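Local atomic coordinates of sarcosine oxidase (Pyrococcus horikoshii, PDB entry 1Y56), a protein that probably oxidises L-proline with bound FAD, as the beta subunit of an L-proline dehydrogenase complex that also carries FMN. Residues B[218-223]-B[307-312]; B[224-229]-B[266-271]; B[248-253]-B[286-291]. All coordinates share one frame; numbering follows the deposited sequence.

All three contacts reach one mixed beta sheet: contact 1 lies within it, contact 2 adds a loop to it, and contact 3 packs a helix on it. Contacts 1 and 2 share strand 221-230 and touch each other, with centres about 13 Å apart. Contact 1 joins that strand to strand 299-310, and contact 2 joins it to the loop after strand 261-263. Contact 3 packs helix 278-291 on strand 250-253; its centre lies about 15 Å from that of contact 2 and about 24 Å from that of contact 1. Along the chain contact 1 encloses the other two, whose segments alternate. The same sheet reaches FAD through Tyr307, Tyr308 and Tyr251, and FMN through Ile229.

Contact 1. Residues B[218-223]-B[307-312]; sequences IPIEPY and YYAKTP. With FAD (flavin-adenine dinucleotide), chain I.
Two kinds of donor meet the carbonyl oxygen of Tyr308. Tyr223 N gives it a hydrogen bond of 2.9 Å, nearly straight at 165°, and Pro222 CA adds a CA-H...O contact to Tyr308 O at 3.5 Å. Lys310 O is held in the same way: Glu221 N bonds to it at 2.9 Å, and Ile220 CA approaches it at 3.3 Å. The return bonds, Lys310 N to Glu221 O and Tyr308 N to Tyr223 O, complete two antiparallel hydrogen-bonded pairs. Between them Pro222 and Ala309 form a non-hydrogen-bonded pair.

On the face of Glu221, Tyr223, Tyr308 and Lys310, the lysine chain crosses the Tyr223 ring. Lys310 CB meets Tyr223 CD2 at 3.7 Å. Lys310 CD lies over the Tyr223 face, nearer its rim than its centre, in a CH-pi contact. The bend at chi3 (69°) carries NZ above the ring, too far for more than a weak cation-pi attraction. NZ also has a long, weak ion pair with Glu267.

On the face of Pro222 and Ala309, Ile220 CG2 touches Ala309 CB at 3.7 Å. Past the strand ends, the rings of Pro219 and Pro312 meet nearly perpendicular. The flavin meets the Tyr308 ring at its edge, with Tyr308 CE1 3.7 Å from FAD C9; the same ring stacks on His225. Within this chain strand 299-310 is outermost in its sheet, with strand 221-230 between it and strand 261-263.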
loop_
_atom_site.group_PDB
_atom_site.type_symbol
_atom_site.label_atom_id
_atom_site.label_comp_id
_atom_site.label_asym_id
_atom_site.label_seq_id
_atom_site.Cartn_x
_atom_site.Cartn_y
_atom_site.Cartn_z
ATOM N N ILE B 218 15.201 -44.684 -19.825
ATOM C CA ILE B 218 14.681 -45.411 -18.666
ATOM C C ILE B 218 13.399 -44.729 -18.216
ATOM O O ILE B 218 13.415 -43.926 -17.272
ATOM C CB ILE B 218 15.679 -45.465 -17.500
ATOM C CG1 ILE B 218 17.038 -45.984 -17.976
ATOM C CG2 ILE B 218 15.134 -46.349 -16.398
ATOM C CD1 ILE B 218 18.188 -45.682 -17.036
ATOM N N PRO B 219 12.279 -45.049 -18.889
ATOM C CA PRO B 219 11.055 -44.289 -18.708
ATOM C C PRO B 219 10.419 -44.581 -17.356
ATOM O O PRO B 219 9.944 -45.685 -17.113
ATOM C CB PRO B 219 10.174 -44.770 -19.862
ATOM C CG PRO B 219 10.658 -46.132 -20.178
ATOM C CD PRO B 219 12.105 -46.175 -19.827
ATOM N N ILE B 220 10.450 -43.600 -16.469
ATOM C CA ILE B 220 9.817 -43.738 -15.166
ATOM C C ILE B 220 8.981 -42.493 -14.925
ATOM O O ILE B 220 9.528 -41.405 -14.782
ATOM C CB ILE B 220 10.863 -43.907 -14.035
ATOM C CG1 ILE B 220 11.751 -45.122 -14.290
ATOM C CG2 ILE B 220 10.177 -44.039 -12.681
ATOM C CD1 ILE B 220 12.929 -45.235 -13.331
ATOM N N GLU B 221 7.662 -42.648 -14.891
ATOM C CA GLU B 221 6.776 -41.500 -14.742
ATOM C C GLU B 221 6.045 -41.504 -13.404
ATOM O O GLU B 221 5.540 -42.551 -12.989
ATOM C CB GLU B 221 5.725 -41.466 -15.861
ATOM C CG GLU B 221 6.221 -41.329 -17.303
ATOM C CD GLU B 221 7.216 -40.196 -17.503
ATOM O OE1 GLU B 221 8.086 -40.352 -18.391
ATOM O OE2 GLU B 221 7.148 -39.171 -16.776
ATOM N N PRO B 222 5.946 -40.330 -12.737
ATOM C CA PRO B 222 5.138 -40.265 -11.515
ATOM C C PRO B 222 3.648 -40.230 -11.841
ATOM O O PRO B 222 3.209 -39.416 -12.665
ATOM C CB PRO B 222 5.580 -38.949 -10.873
ATOM C CG PRO B 222 5.996 -38.102 -12.004
ATOM C CD PRO B 222 6.556 -39.024 -13.061
ATOM N N TYR B 223 2.887 -41.123 -11.218
ATOM C CA TYR B 223 1.431 -41.136 -11.354
ATOM C C TYR B 223 0.760 -40.961 -10.028
ATOM O O TYR B 223 1.236 -41.447 -9.004
ATOM C CB TYR B 223 0.938 -42.445 -11.954
ATOM C CG TYR B 223 1.138 -42.535 -13.436
ATOM C CD1 TYR B 223 0.088 -42.262 -14.319
ATOM C CD2 TYR B 223 2.385 -42.889 -13.964
ATOM C CE1 TYR B 223 0.275 -42.346 -15.693
ATOM C CE2 TYR B 223 2.582 -42.975 -15.326
ATOM C CZ TYR B 223 1.529 -42.703 -16.185
ATOM O OH TYR B 223 1.745 -42.790 -17.537
ATOM N N TYR B 307 2.805 -40.980 -5.149
ATOM C CA TYR B 307 3.301 -41.376 -6.456
ATOM C C TYR B 307 3.438 -42.888 -6.598
ATOM O O TYR B 307 3.949 -43.560 -5.704
ATOM C CB TYR B 307 4.668 -40.745 -6.717
ATOM C CG TYR B 307 4.735 -39.256 -6.512
ATOM C CD1 TYR B 307 3.665 -38.428 -6.857
ATOM C CD2 TYR B 307 5.885 -38.665 -6.007
ATOM C CE1 TYR B 307 3.737 -37.051 -6.674
ATOM C CE2 TYR B 307 5.970 -37.301 -5.825
ATOM C CZ TYR B 307 4.896 -36.498 -6.157
ATOM O OH TYR B 307 4.989 -35.136 -5.974
ATOM N N TYR B 308 2.969 -43.426 -7.715
ATOM C CA TYR B 308 3.535 -44.661 -8.207
ATOM C C TYR B 308 4.593 -44.157 -9.178
ATOM O O TYR B 308 4.329 -43.239 -9.957
ATOM C CB TYR B 308 2.499 -45.468 -8.976
ATOM C CG TYR B 308 1.589 -46.393 -8.181
ATOM C CD1 TYR B 308 1.381 -46.232 -6.796
ATOM C CD2 TYR B 308 0.892 -47.419 -8.843
ATOM C CE1 TYR B 308 0.508 -47.092 -6.091
ATOM C CE2 TYR B 308 0.025 -48.270 -8.166
ATOM C CZ TYR B 308 -0.166 -48.112 -6.794
ATOM O OH TYR B 308 -1.033 -48.982 -6.157
ATOM N N ALA B 309 5.797 -44.712 -9.113
ATOM C CA ALA B 309 6.805 -44.445 -10.135
ATOM C C ALA B 309 6.729 -45.567 -11.161
ATOM O O ALA B 309 7.359 -46.619 -10.989
ATOM C CB ALA B 309 8.188 -44.348 -9.534
ATOM N N LYS B 310 5.939 -45.338 -12.217
ATOM C CA LYS B 310 5.612 -46.370 -13.203
ATOM C C LYS B 310 6.629 -46.533 -14.336
ATOM O O LYS B 310 7.128 -45.544 -14.873
ATOM C CB LYS B 310 4.227 -46.104 -13.793
ATOM C CG LYS B 310 3.072 -46.676 -12.971
ATOM C CD LYS B 310 1.759 -46.735 -13.763
ATOM C CE LYS B 310 1.798 -47.779 -14.890
ATOM N NZ LYS B 310 0.535 -47.790 -15.696
ATOM N N THR B 311 6.925 -47.785 -14.685
ATOM C CA THR B 311 7.578 -48.116 -15.950
ATOM C C THR B 311 6.569 -48.788 -16.881
ATOM O O THR B 311 5.508 -49.233 -16.426
ATOM C CB THR B 311 8.761 -49.070 -15.761
ATOM O OG1 THR B 311 8.300 -50.289 -15.165
ATOM C CG2 THR B 311 9.846 -48.434 -14.902
ATOM N N PRO B 312 6.891 -48.876 -18.186
ATOM C CA PRO B 312 5.987 -49.475 -19.166
ATOM C C PRO B 312 5.588 -50.920 -18.877
ATOM O O PRO B 312 4.537 -51.365 -19.346
ATOM C CB PRO B 312 6.785 -49.410 -20.463
ATOM C CG PRO B 312 7.722 -48.303 -20.259
ATOM C CD PRO B 312 8.117 -48.382 -18.828
HETATM P PA FAD I . 10.512 -42.876 -2.078
HETATM O O1A FAD I . 9.768 -41.806 -2.821
HETATM O O2A FAD I . 9.925 -43.394 -0.791
HETATM O O5B FAD I . 12.022 -42.383 -1.857
HETATM C C5B FAD I . 12.665 -41.535 -2.794
HETATM C C4B FAD I . 13.285 -40.403 -1.998
HETATM O O4B FAD I . 14.231 -39.721 -2.814
HETATM C C3B FAD I . 12.264 -39.365 -1.540
HETATM O O3B FAD I . 12.183 -39.363 -0.105
HETATM C C2B FAD I . 12.789 -38.047 -2.084
HETATM O O2B FAD I . 12.819 -36.995 -1.134
HETATM C C1B FAD I . 14.221 -38.356 -2.427
HETATM N N9A FAD I . 14.738 -37.460 -3.484
HETATM C C8A FAD I . 14.151 -37.123 -4.648
HETATM N N7A FAD I . 14.964 -36.258 -5.298
HETATM C C5A FAD I . 16.054 -36.061 -4.530
HETATM C C6A FAD I . 17.214 -35.307 -4.671
HETATM N N6A FAD I . 17.417 -34.555 -5.781
HETATM N N1A FAD I . 18.139 -35.331 -3.692
HETATM C C2A FAD I . 17.962 -36.075 -2.579
HETATM N N3A FAD I . 16.855 -36.816 -2.413
HETATM C C4A FAD I . 15.901 -36.823 -3.383
HETATM N N1 FAD I . 4.266 -50.468 -2.075
HETATM C C2 FAD I . 4.146 -51.684 -1.510
HETATM O O2 FAD I . 5.095 -52.483 -1.605
HETATM N N3 FAD I . 3.037 -52.067 -0.846
HETATM C C4 FAD I . 1.975 -51.253 -0.698
HETATM O O4 FAD I . 0.955 -51.625 -0.068
HETATM C C4X FAD I . 2.013 -49.984 -1.263
HETATM N N5 FAD I . 0.983 -49.105 -1.163
HETATM C C5X FAD I . 1.072 -47.870 -1.724
HETATM C C6 FAD I . -0.011 -46.992 -1.596
HETATM C C7 FAD I . 0.047 -45.710 -2.153
HETATM C C7M FAD I . -1.132 -44.775 -2.007
HETATM C C8 FAD I . 1.202 -45.316 -2.844
HETATM C C8M FAD I . 1.321 -43.975 -3.455
HETATM C C9 FAD I . 2.282 -46.188 -2.974
HETATM C C9A FAD I . 2.234 -47.466 -2.415
HETATM N N10 FAD I . 3.295 -48.290 -2.555
HETATM C C10 FAD I . 3.250 -49.589 -1.994
HETATM C "C1'" FAD I . 4.470 -47.851 -3.300
HETATM C "C2'" FAD I . 5.624 -47.581 -2.372
HETATM O "O2'" FAD I . 5.294 -46.427 -1.610
HETATM C "C3'" FAD I . 6.844 -47.274 -3.211
HETATM O "O3'" FAD I . 7.076 -48.353 -4.126
HETATM C "C4'" FAD I . 8.052 -47.090 -2.310
HETATM O "O4'" FAD I . 7.833 -46.040 -1.352
HETATM C "C5'" FAD I . 9.284 -46.762 -3.133
HETATM O "O5'" FAD I . 10.276 -46.392 -2.185
HETATM P P FAD I . 11.493 -45.498 -2.671
HETATM O O1P FAD I . 11.982 -46.085 -3.970
HETATM O O2P FAD I . 12.407 -45.338 -1.489
HETATM O O3P FAD I . 10.729 -44.132 -3.054
#

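Contact 2. Residues B[224-229]-B[266-271]. With FMN (flavin mononucleotide), chain E.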
loop_
_atom_site.group_PDB
_atom_site.type_symbol
_atom_site.label_atom_id
_atom_site.label_comp_id
_atom_site.label_asym_id
_atom_site.label_seq_id
_atom_site.Cartn_x
_atom_site.Cartn_y
_atom_site.Cartn_z
ATOM N N LYS B 224 -0.372 -40.284 -10.057
ATOM C CA LYS B 224 -1.109 -40.039 -8.852
ATOM C C LYS B 224 -1.998 -41.218 -8.535
ATOM O O LYS B 224 -2.942 -41.492 -9.262
ATOM C CB LYS B 224 -1.943 -38.774 -8.993
ATOM C CG LYS B 224 -2.453 -38.262 -7.661
ATOM C CD LYS B 224 -2.885 -36.809 -7.741
ATOM C CE LYS B 224 -4.330 -36.655 -8.190
ATOM N NZ LYS B 224 -4.732 -35.235 -8.013
ATOM N N HIS B 225 -1.662 -41.929 -7.459
ATOM C CA HIS B 225 -2.577 -42.899 -6.829
ATOM C C HIS B 225 -3.094 -42.354 -5.498
ATOM O O HIS B 225 -2.509 -41.416 -4.944
ATOM C CB HIS B 225 -1.938 -44.285 -6.704
ATOM C CG HIS B 225 -1.963 -45.058 -7.991
ATOM N ND1 HIS B 225 -1.113 -44.779 -9.045
ATOM C CD2 HIS B 225 -2.764 -46.068 -8.413
ATOM C CE1 HIS B 225 -1.376 -45.598 -10.050
ATOM N NE2 HIS B 225 -2.371 -46.391 -9.692
ATOM N N GLN B 226 -4.207 -42.894 -5.018
ATOM C CA GLN B 226 -4.857 -42.346 -3.829
ATOM C C GLN B 226 -5.252 -43.397 -2.791
ATOM O O GLN B 226 -5.350 -44.592 -3.092
ATOM C CB GLN B 226 -6.073 -41.498 -4.217
ATOM C CG GLN B 226 -5.731 -40.208 -4.972
ATOM C CD GLN B 226 -6.955 -39.356 -5.255
ATOM O OE1 GLN B 226 -7.534 -38.764 -4.343
ATOM N NE2 GLN B 226 -7.363 -39.294 -6.519
ATOM N N ALA B 227 -5.464 -42.949 -1.558
ATOM C CA ALA B 227 -5.905 -43.844 -0.498
ATOM C C ALA B 227 -6.937 -43.187 0.404
ATOM O O ALA B 227 -7.065 -41.961 0.439
ATOM C CB ALA B 227 -4.712 -44.379 0.314
ATOM N N VAL B 228 -7.682 -44.024 1.117
ATOM C CA VAL B 228 -8.653 -43.579 2.106
ATOM C C VAL B 228 -8.333 -44.226 3.459
ATOM O O VAL B 228 -7.691 -45.272 3.523
ATOM C CB VAL B 228 -10.091 -43.902 1.642
ATOM C CG1 VAL B 228 -10.308 -45.403 1.561
ATOM C CG2 VAL B 228 -11.124 -43.240 2.532
ATOM N N ILE B 229 -8.747 -43.579 4.538
ATOM C CA ILE B 229 -8.693 -44.194 5.859
ATOM C C ILE B 229 -10.051 -43.999 6.531
ATOM O O ILE B 229 -10.635 -42.913 6.470
ATOM C CB ILE B 229 -7.528 -43.622 6.737
ATOM C CG1 ILE B 229 -7.407 -44.380 8.053
ATOM C CG2 ILE B 229 -7.702 -42.107 7.013
ATOM C CD1 ILE B 229 -6.983 -45.781 7.877
ATOM N N TYR B 266 -7.773 -46.436 -9.826
ATOM C CA TYR B 266 -7.914 -45.043 -10.294
ATOM C C TYR B 266 -6.628 -44.202 -10.361
ATOM O O TYR B 266 -6.205 -43.594 -9.382
ATOM C CB TYR B 266 -8.991 -44.342 -9.459
ATOM C CG TYR B 266 -9.443 -42.988 -9.982
ATOM C CD1 TYR B 266 -10.355 -42.884 -11.038
ATOM C CD2 TYR B 266 -8.976 -41.815 -9.401
ATOM C CE1 TYR B 266 -10.771 -41.637 -11.510
ATOM C CE2 TYR B 266 -9.380 -40.574 -9.860
ATOM C CZ TYR B 266 -10.276 -40.484 -10.909
ATOM O OH TYR B 266 -10.662 -39.230 -11.334
ATOM N N GLU B 267 -6.024 -44.176 -11.543
ATOM C CA GLU B 267 -4.705 -43.588 -11.764
ATOM C C GLU B 267 -4.879 -42.263 -12.477
ATOM O O GLU B 267 -5.707 -42.156 -13.373
ATOM C CB GLU B 267 -3.899 -44.542 -12.639
ATOM C CG GLU B 267 -2.471 -44.152 -12.926
ATOM C CD GLU B 267 -1.683 -45.296 -13.588
ATOM O OE1 GLU B 267 -1.789 -45.478 -14.827
ATOM O OE2 GLU B 267 -0.949 -46.016 -12.867
ATOM N N ILE B 268 -4.115 -41.247 -12.092
ATOM C CA ILE B 268 -4.214 -39.948 -12.773
ATOM C C ILE B 268 -2.900 -39.571 -13.486
ATOM O O ILE B 268 -1.849 -39.494 -12.832
ATOM C CB ILE B 268 -4.755 -38.828 -11.835
ATOM C CG1 ILE B 268 -6.263 -39.041 -11.589
ATOM C CG2 ILE B 268 -4.468 -37.440 -12.414
ATOM C CD1 ILE B 268 -6.936 -37.995 -10.716
ATOM N N GLY B 269 -3.007 -39.335 -14.814
ATOM C CA GLY B 269 -1.892 -39.310 -15.819
ATOM C C GLY B 269 -0.594 -38.694 -15.346
ATOM O O GLY B 269 -0.590 -38.020 -14.322
ATOM N N PRO B 270 0.514 -38.880 -16.085
ATOM C CA PRO B 270 1.822 -38.521 -15.489
ATOM C C PRO B 270 1.834 -37.121 -14.838
ATOM O O PRO B 270 1.752 -36.121 -15.547
ATOM C CB PRO B 270 2.786 -38.585 -16.681
ATOM C CG PRO B 270 2.145 -39.494 -17.628
ATOM C CD PRO B 270 0.649 -39.365 -17.465
ATOM N N THR B 271 1.914 -37.057 -13.507
ATOM C CA THR B 271 1.876 -35.781 -12.764
ATOM C C THR B 271 2.715 -35.845 -11.487
ATOM O O THR B 271 2.965 -36.930 -10.966
ATOM C CB THR B 271 0.432 -35.395 -12.368
ATOM O OG1 THR B 271 0.438 -34.171 -11.622
ATOM C CG2 THR B 271 -0.200 -36.477 -11.497
HETATM N N1 FMN E . -4.714 -39.844 8.231
HETATM C C2 FMN E . -5.628 -39.701 9.219
HETATM O O2 FMN E . -6.280 -38.637 9.313
HETATM N N3 FMN E . -5.849 -40.691 10.107
HETATM C C4 FMN E . -5.157 -41.845 10.025
HETATM O O4 FMN E . -5.368 -42.755 10.855
HETATM C C4A FMN E . -4.205 -42.018 9.012
HETATM N N5 FMN E . -3.489 -43.170 8.906
HETATM C C5A FMN E . -2.560 -43.360 7.931
HETATM C C6 FMN E . -1.855 -44.568 7.871
HETATM C C7 FMN E . -0.893 -44.788 6.883
HETATM C C7M FMN E . -0.163 -46.114 6.876
HETATM C C8 FMN E . -0.641 -43.776 5.943
HETATM C C8M FMN E . 0.362 -43.943 4.863
HETATM C C9 FMN E . -1.342 -42.569 6.003
HETATM C C9A FMN E . -2.307 -42.351 6.992
HETATM N N10 FMN E . -3.037 -41.135 7.088
HETATM C C10 FMN E . -3.998 -40.977 8.107
HETATM C "C1'" FMN E . -2.847 -40.053 6.135
HETATM C "C2'" FMN E . -1.726 -39.132 6.538
HETATM O "O2'" FMN E . -2.324 -37.894 6.965
HETATM C "C3'" FMN E . -0.799 -39.040 5.312
HETATM O "O3'" FMN E . 0.588 -38.959 5.684
HETATM C "C4'" FMN E . -1.163 -37.872 4.453
HETATM O "O4'" FMN E . -2.294 -37.406 4.528
HETATM C "C5'" FMN E . -0.131 -37.280 3.516
HETATM O "O5'" FMN E . -0.016 -35.889 3.799
HETATM P P FMN E . -0.947 -34.810 3.045
HETATM O O1P FMN E . -0.326 -34.730 1.674
HETATM O O2P FMN E . -0.815 -33.574 3.897
HETATM O O3P FMN E . -2.343 -35.363 3.025
HETATM O O HOH W 1 -5.248 -41.159 -8.427
HETATM O O HOH W 2 -5.716 -44.428 -6.867
#
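Lys224 and Ile268 form a single antiparallel bridge, a hydrogen-bonded pair. Lys224 N donates to Ile268 O at 3.2 Å, and Ile268 N returns a bond to Lys224 O at 3.1 Å. Next to the bridge, waters fill in for direct pairing. One water donates to both Lys224 O and Tyr266 O. The second is 2.8 Å from Gln226 N, whose hydrogen it accepts, and 2.7 Å from Tyr266 O, to which it donates. Tyr266 O is therefore gripped by two waters. Farther along, strand 224-229 runs on toward FMN, where Ile229 CG1 is 3.8 Å from O4 of the flavin.

The Lys224 chain leaves with CG anti to its backbone N (chi1 -165°) and runs alongside Ile268. Lys224 CE meets Ile268 CD1 at 3.9 Å, while Lys224 CB touches Thr271 CG2 at 3.8 Å. On the other side of the strand, Glu267 CA lies over one face of the His225 imidazole. The carboxylate stands almost perpendicular to that ring, but its close approach is doubtful, and no hydrogen bond is assigned. Gln226 NE2 lies at the edge of the Tyr266 ring, 4.1 Å from CE2, and Gln226 OE1 accepts a bond from Thr277 N.

Lys224 NZ has a salt bridge to Asp273 and hydrogen bonds to the carbonyls of Leu274 and Thr275. These partners probably keep the buried ammonium group charged. The backbone at this junction is served in two ways, by the direct Lys224-Ile268 bonds and by the two waters on Tyr266 O.

Contact 3. Residues B[248-253]-B[286-291]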
loop_
_atom_site.group_PDB
_atom_site.type_symbol
_atom_site.label_atom_id
_atom_site.label_comp_id
_atom_site.label_asym_id
_atom_site.label_seq_id
_atom_site.Cartn_x
_atom_site.Cartn_y
_atom_site.Cartn_z
ATOM N N GLY B 248 -12.504 -52.843 -9.252
ATOM C CA GLY B 248 -11.815 -51.582 -9.530
ATOM C C GLY B 248 -10.384 -51.661 -8.977
ATOM O O GLY B 248 -9.823 -50.648 -8.544
ATOM N N HIS B 249 -9.791 -52.853 -8.999
ATOM C CA HIS B 249 -8.489 -53.084 -8.364
ATOM C C HIS B 249 -8.453 -52.543 -6.928
ATOM O O HIS B 249 -7.457 -51.976 -6.480
ATOM C CB HIS B 249 -7.336 -52.518 -9.212
ATOM C CG HIS B 249 -7.317 -53.025 -10.625
ATOM N ND1 HIS B 249 -8.038 -54.133 -11.036
ATOM C CD2 HIS B 249 -6.651 -52.584 -11.719
ATOM C CE1 HIS B 249 -7.830 -54.340 -12.323
ATOM N NE2 HIS B 249 -6.987 -53.419 -12.760
ATOM N N ALA B 250 -9.562 -52.720 -6.220
ATOM C CA ALA B 250 -9.633 -52.358 -4.822
ATOM C C ALA B 250 -8.680 -53.215 -4.017
ATOM O O ALA B 250 -8.556 -54.425 -4.246
ATOM C CB ALA B 250 -11.029 -52.532 -4.305
ATOM N N TYR B 251 -7.991 -52.562 -3.092
ATOM C CA TYR B 251 -7.298 -53.238 -2.017
ATOM C C TYR B 251 -7.722 -52.565 -0.712
ATOM O O TYR B 251 -7.812 -51.336 -0.650
ATOM C CB TYR B 251 -5.789 -53.157 -2.225
ATOM C CG TYR B 251 -5.199 -51.770 -2.119
ATOM C CD1 TYR B 251 -5.139 -50.932 -3.225
ATOM C CD2 TYR B 251 -4.688 -51.302 -0.911
ATOM C CE1 TYR B 251 -4.589 -49.667 -3.134
ATOM C CE2 TYR B 251 -4.139 -50.038 -0.804
ATOM C CZ TYR B 251 -4.087 -49.221 -1.921
ATOM O OH TYR B 251 -3.539 -47.953 -1.815
ATOM N N LEU B 252 -8.025 -53.360 0.309
ATOM C CA LEU B 252 -8.260 -52.821 1.652
ATOM C C LEU B 252 -7.840 -53.771 2.778
ATOM O O LEU B 252 -7.906 -54.994 2.637
ATOM C CB LEU B 252 -9.705 -52.327 1.829
ATOM C CG LEU B 252 -10.986 -53.162 1.767
ATOM C CD1 LEU B 252 -11.079 -53.950 0.513
ATOM C CD2 LEU B 252 -11.089 -54.071 2.947
ATOM N N THR B 253 -7.374 -53.195 3.879
ATOM C CA THR B 253 -6.976 -53.959 5.064
ATOM C C THR B 253 -7.132 -53.057 6.299
ATOM O O THR B 253 -7.447 -51.878 6.166
ATOM C CB THR B 253 -5.516 -54.483 4.946
ATOM O OG1 THR B 253 -5.226 -55.366 6.037
ATOM C CG2 THR B 253 -4.513 -53.320 4.940
ATOM N N TYR B 286 -17.813 -46.819 -3.455
ATOM C CA TYR B 286 -18.624 -47.769 -4.188
ATOM C C TYR B 286 -17.980 -49.153 -4.153
ATOM O O TYR B 286 -18.651 -50.150 -3.857
ATOM C CB TYR B 286 -18.853 -47.303 -5.629
ATOM C CG TYR B 286 -19.462 -48.380 -6.473
ATOM C CD1 TYR B 286 -18.660 -49.189 -7.262
ATOM C CD2 TYR B 286 -20.845 -48.630 -6.449
ATOM C CE1 TYR B 286 -19.199 -50.212 -8.018
ATOM C CE2 TYR B 286 -21.399 -49.654 -7.213
ATOM C CZ TYR B 286 -20.560 -50.441 -7.992
ATOM O OH TYR B 286 -21.053 -51.466 -8.754
ATOM N N TYR B 287 -16.680 -49.212 -4.434
ATOM C CA TYR B 287 -15.988 -50.493 -4.530
ATOM C C TYR B 287 -15.888 -51.230 -3.210
ATOM O O TYR B 287 -16.196 -52.413 -3.148
ATOM C CB TYR B 287 -14.621 -50.327 -5.172
ATOM C CG TYR B 287 -14.745 -49.985 -6.623
ATOM C CD1 TYR B 287 -15.563 -50.740 -7.456
ATOM C CD2 TYR B 287 -14.055 -48.912 -7.172
ATOM C CE1 TYR B 287 -15.693 -50.445 -8.794
ATOM C CE2 TYR B 287 -14.172 -48.598 -8.521
ATOM C CZ TYR B 287 -14.993 -49.377 -9.327
ATOM O OH TYR B 287 -15.135 -49.101 -10.669
ATOM N N PHE B 288 -15.470 -50.519 -2.161
ATOM C CA PHE B 288 -15.269 -51.092 -0.837
ATOM C C PHE B 288 -16.554 -51.709 -0.318
ATOM O O PHE B 288 -16.547 -52.834 0.191
ATOM C CB PHE B 288 -14.777 -50.015 0.128
ATOM C CG PHE B 288 -13.292 -49.779 0.090
ATOM C CD1 PHE B 288 -12.524 -50.173 -0.994
ATOM C CD2 PHE B 288 -12.659 -49.135 1.149
ATOM C CE1 PHE B 288 -11.134 -49.947 -1.014
ATOM C CE2 PHE B 288 -11.277 -48.891 1.126
ATOM C CZ PHE B 288 -10.517 -49.301 0.041
ATOM N N THR B 289 -17.660 -50.986 -0.486
ATOM C CA THR B 289 -18.939 -51.378 0.093
ATOM C C THR B 289 -19.595 -52.522 -0.675
ATOM O O THR B 289 -20.521 -53.173 -0.169
ATOM C CB THR B 289 -19.901 -50.186 0.207
ATOM O OG1 THR B 289 -20.132 -49.626 -1.091
ATOM C CG2 THR B 289 -19.320 -49.119 1.130
ATOM N N LYS B 290 -19.123 -52.748 -1.902
ATOM C CA LYS B 290 -19.477 -53.939 -2.670
ATOM C C LYS B 290 -18.759 -55.134 -2.078
ATOM O O LYS B 290 -19.339 -56.224 -1.994
ATOM C CB LYS B 290 -19.039 -53.808 -4.128
ATOM C CG LYS B 290 -20.010 -53.127 -5.049
ATOM C CD LYS B 290 -21.097 -54.084 -5.529
ATOM C CE LYS B 290 -22.435 -53.796 -4.848
ATOM N NZ LYS B 290 -23.520 -53.992 -5.838
ATOM N N ILE B 291 -17.492 -54.931 -1.686
ATOM C CA ILE B 291 -16.644 -56.046 -1.240
ATOM C C ILE B 291 -16.896 -56.404 0.239
ATOM O O ILE B 291 -17.074 -57.578 0.557
ATOM C CB ILE B 291 -15.103 -55.953 -1.678
ATOM C CG1 ILE B 291 -14.178 -55.827 -0.494
ATOM C CG2 ILE B 291 -14.801 -54.898 -2.737
ATOM C CD1 ILE B 291 -13.769 -57.158 -0.007
#
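Gly248 CA lies over the centre of the Tyr287 ring, 3.9 Å from the centroid and 13° off the ring normal. This is a CH-pi contact made by backbone. Gly248 has a positive phi, and its bare CA is what meets the ring face. The Phe288 ring receives Leu252 CB over one face, away from the ring centre, with Leu252 CB 3.6 Å from Phe288 CZ. At the edge of the same ring, near its plane, Ala250 CB sits 4.2 Å from Phe288 CE1. Tyr251 O approaches Phe288 CZ obliquely at 3.5 Å.

Ala250 CB also touches Tyr287 CB, so the small methyl group lies against both aromatic residues. With CG between its backbone N and carbonyl carbon (chi1 63°), Leu252 turns CD1 to Ile291 CG1 at 3.8 Å. The two side chains overlap alongside, running in opposing senses. The segments are joined by packing and CH-pi contacts, without hydrogen bonds between them.

The short axes of strand 250-253 and helix 286-291 approach to 8.9 Å at a crossing angle of -65°. Phe288 also packs on Val228 of strand 221-230, and on an apolar side chain from the chain of another protein. Tyr251 points away from the helix and touches FAD. This layering is consistent with the substrate-binding domain of this FAD-dependent oxidoreductase family, where a sheet lies over the flavin and helices back it.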